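Local coordinates for FAD-dependent oxidoreductase (Actinomadura kijaniata, PDB 3M9V), which is a flavin-dependent oxidoreductase of the acyl-CoA dehydrogenase family that takes part in the biosynthesis of the nitrosugar D-kijanose and binds dTDP in this structure, at residues T170-A175 / V225-D230. Residues are numbered along the deposited sequence; the frame is centred on the assembly and turned at random.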
ATOM      1  N   THR A 170      27.601 -18.164 -10.769  1.00 26.00           N
ATOM      2  CA  THR A 170      27.393 -16.741 -10.926  1.00 25.59           C
ATOM      3  C   THR A 170      27.080 -16.114  -9.574  1.00 26.08           C
ATOM      4  O   THR A 170      26.715 -16.823  -8.638  1.00 27.34           O
ATOM      5  CB  THR A 170      26.289 -16.493 -11.962  1.00 27.44           C
ATOM      6  OG1 THR A 170      26.295 -15.095 -12.267  1.00 30.64           O
ATOM      7  CG2 THR A 170      24.945 -16.991 -11.473  1.00 20.79           C
ATOM      8  N   LEU A 171      27.257 -14.801  -9.454  1.00 25.30           N
ATOM      9  CA  LEU A 171      26.833 -14.069  -8.267  1.00 23.57           C
ATOM     10  C   LEU A 171      27.561 -14.571  -7.032  1.00 23.68           C
ATOM     11  O   LEU A 171      26.946 -14.815  -5.990  1.00 22.64           O
ATOM     12  CB  LEU A 171      25.307 -14.052  -8.088  1.00 23.87           C
ATOM     13  CG  LEU A 171      24.495 -13.427  -9.229  1.00 24.18           C
ATOM     14  CD1 LEU A 171      22.983 -13.426  -8.918  1.00 29.41           C
ATOM     15  CD2 LEU A 171      24.933 -12.020  -9.639  1.00 26.31           C
ATOM     16  N   VAL A 172      28.881 -14.704  -7.129  1.00 21.04           N
ATOM     17  CA  VAL A 172      29.619 -15.264  -5.990  1.00 18.86           C
ATOM     18  C   VAL A 172      30.223 -14.121  -5.191  1.00 18.73           C
ATOM     19  O   VAL A 172      31.325 -13.662  -5.510  1.00 19.43           O
ATOM     20  CB  VAL A 172      30.766 -16.180  -6.468  1.00 18.73           C
ATOM     21  CG1 VAL A 172      31.454 -16.802  -5.247  1.00 21.04           C
ATOM     22  CG2 VAL A 172      30.193 -17.293  -7.389  1.00 15.83           C
ATOM     23  N   SER A 173      29.529 -13.653  -4.157  1.00 17.67           N
ATOM     24  CA  SER A 173      30.018 -12.496  -3.403  1.00 19.29           C
ATOM     25  C   SER A 173      31.328 -12.770  -2.651  1.00 20.33           C
ATOM     26  O   SER A 173      31.543 -13.902  -2.209  1.00 21.08           O
ATOM     27  CB  SER A 173      28.955 -12.067  -2.375  1.00 18.87           C
ATOM     28  OG  SER A 173      27.760 -11.720  -3.057  1.00 21.00           O
ATOM     29  N   MET A 174      32.153 -11.741  -2.470  1.00 18.69           N
ATOM     30  CA  MET A 174      33.420 -11.878  -1.749  1.00 22.50           C
ATOM     31  C   MET A 174      34.492 -12.614  -2.563  1.00 23.03           C
ATOM     32  O   MET A 174      35.630 -12.774  -2.102  1.00 22.97           O
ATOM     33  CB  MET A 174      33.238 -12.551  -0.373  1.00 20.22           C
ATOM     34  CG  MET A 174      34.404 -12.234   0.590  1.00 23.72           C
ATOM     35  SD  MET A 174      34.150 -12.750   2.291  1.00 28.77           S
ATOM     36  CE  MET A 174      33.631 -14.453   2.104  1.00 19.87           C
ATOM     37  N   ALA A 175      34.135 -13.084  -3.757  1.00 20.97           N
ATOM     38  CA  ALA A 175      35.079 -13.862  -4.561  1.00 24.44           C
ATOM     39  C   ALA A 175      36.462 -13.219  -4.739  1.00 25.22           C
ATOM     40  O   ALA A 175      37.491 -13.886  -4.791  1.00 24.92           O
ATOM     41  CB  ALA A 175      34.473 -14.276  -5.908  1.00 21.77           C
ATOM     42  N   VAL A 225      30.959 -11.694  -8.300  1.00 22.66           N
ATOM     43  CA  VAL A 225      31.395 -11.969  -9.660  1.00 21.29           C
ATOM     44  C   VAL A 225      31.131 -13.418 -10.017  1.00 20.90           C
ATOM     45  O   VAL A 225      30.678 -14.186  -9.179  1.00 22.95           O
ATOM     46  CB  VAL A 225      32.892 -11.704  -9.817  1.00 22.47           C
ATOM     47  CG1 VAL A 225      33.218 -10.222  -9.545  1.00 24.09           C
ATOM     48  CG2 VAL A 225      33.717 -12.672  -8.950  1.00 22.34           C
ATOM     49  N   ASP A 226      31.422 -13.777 -11.259  1.00 22.01           N
ATOM     50  CA  ASP A 226      31.349 -15.155 -11.734  1.00 23.39           C
ATOM     51  C   ASP A 226      32.647 -15.939 -11.541  1.00 24.27           C
ATOM     52  O   ASP A 226      33.718 -15.333 -11.544  1.00 23.61           O
ATOM     53  CB  ASP A 226      31.050 -15.113 -13.222  1.00 21.99           C
ATOM     54  CG  ASP A 226      29.572 -14.927 -13.492  1.00 30.03           C
ATOM     55  OD1 ASP A 226      28.857 -14.271 -12.699  1.00 30.11           O
ATOM     56  OD2 ASP A 226      29.117 -15.508 -14.494  1.00 29.20           O
ATOM     57  N   ILE A 227      32.570 -17.261 -11.350  1.00 23.65           N
ATOM     58  CA  ILE A 227      33.818 -18.034 -11.248  1.00 23.37           C
ATOM     59  C   ILE A 227      33.716 -19.238 -12.195  1.00 24.62           C
ATOM     60  O   ILE A 227      32.627 -19.778 -12.382  1.00 21.69           O
ATOM     61  CB  ILE A 227      34.137 -18.485  -9.821  1.00 21.27           C
ATOM     62  CG1 ILE A 227      33.063 -19.460  -9.317  1.00 17.12           C
ATOM     63  CG2 ILE A 227      34.394 -17.276  -8.886  1.00 21.45           C
ATOM     64  CD1 ILE A 227      33.207 -19.810  -7.871  1.00 24.24           C
ATOM     65  N   VAL A 228      34.827 -19.626 -12.818  1.00 26.06           N
ATOM     66  CA  VAL A 228      34.825 -20.597 -13.913  1.00 25.96           C
ATOM     67  C   VAL A 228      35.735 -21.783 -13.614  1.00 26.88           C
ATOM     68  O   VAL A 228      36.833 -21.598 -13.077  1.00 26.11           O
ATOM     69  CB  VAL A 228      35.304 -19.951 -15.217  1.00 28.38           C
ATOM     70  CG1 VAL A 228      35.094 -20.892 -16.402  1.00 28.36           C
ATOM     71  CG2 VAL A 228      34.548 -18.658 -15.460  1.00 26.53           C
ATOM     72  N   PHE A 229      35.273 -22.987 -13.942  1.00 24.56           N
ATOM     73  CA  PHE A 229      35.988 -24.215 -13.622  1.00 25.15           C
ATOM     74  C   PHE A 229      36.197 -24.901 -14.970  1.00 26.62           C
ATOM     75  O   PHE A 229      35.229 -25.165 -15.673  1.00 26.41           O
ATOM     76  CB  PHE A 229      35.201 -25.163 -12.710  1.00 25.01           C
ATOM     77  CG  PHE A 229      34.442 -24.462 -11.620  1.00 24.56           C
ATOM     78  CD1 PHE A 229      35.106 -23.832 -10.583  1.00 25.33           C
ATOM     79  CD2 PHE A 229      33.055 -24.448 -11.631  1.00 28.11           C
ATOM     80  CE1 PHE A 229      34.408 -23.153  -9.572  1.00 31.24           C
ATOM     81  CE2 PHE A 229      32.357 -23.772 -10.641  1.00 26.78           C
ATOM     82  CZ  PHE A 229      33.024 -23.130  -9.601  1.00 25.39           C
ATOM     83  N   ASP A 230      37.450 -25.170 -15.320  1.00 27.06           N
ATOM     84  CA  ASP A 230      37.803 -25.802 -16.600  1.00 26.96           C
ATOM     85  C   ASP A 230      38.635 -27.020 -16.200  1.00 26.42           C
ATOM     86  O   ASP A 230      39.841 -26.921 -15.935  1.00 24.43           O
ATOM     87  CB  ASP A 230      38.553 -24.777 -17.457  1.00 26.97           C
ATOM     88  CG  ASP A 230      39.132 -25.363 -18.734  1.00 36.96           C
ATOM     89  OD1 ASP A 230      38.482 -26.246 -19.342  1.00 36.99           O
ATOM     90  OD2 ASP A 230      40.232 -24.897 -19.119  1.00 40.76           O
TER
HETATM   91  O   HOH W   1      28.032 -12.401 -10.879  1.00 28.55           O
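Val172 and Val225 form an antiparallel hydrogen-bonded pair at the end of strand 163-172. The two bonds of the pair are unequal. Val172 N gives a good bond to Val225 O at 2.8 Å, with an angle of 161° at the hydrogen. The return bond from Val225 N to Val172 O is weak.

The tight side is apolar. Ala175 CB comes to 3.5 Å from Val225 CG2. The type II turn from Val172 to Ala175 brings the methyl there by folding the chain back. With CG1 beside the backbone N (chi1 -62°), the other branch of Val225, CG2, faces this methyl. Val172 lies across Ile227, roughly perpendicular, and Val172 CG2 meets Ile227 CD1 at 4.0 Å.

The other side is polar and holds a water. It opens to solvent at Leu171 and partly at Thr170, while Asp226 stays buried. The Thr170 and Asp226 side chains run alongside each other in the same direction. Thr170 OG1 donates to Asp226 OD1 at 2.7 Å, on the syn side of the carboxylate and 28° out of its plane. The water donates to the same OD1 and accepts from Leu171 N, bridging the strands. Asp226 OD2 forms a salt bridge with Arg168 and a hydrogen bond with His148. These partners engage both carboxylate oxygens and probably favour the charged form.

The contact belongs to the beta domain in the middle of the acyl-CoA dehydrogenase fold. Ser173 is an FMN-binding residue, though no FMN is bound to this chain. Strand 141-147 flanks Thr170 and Val172, Phe181 of strand 180-187 touches Ala175 and Ile227, and helix 96-118 packs against Ser173 and Met174.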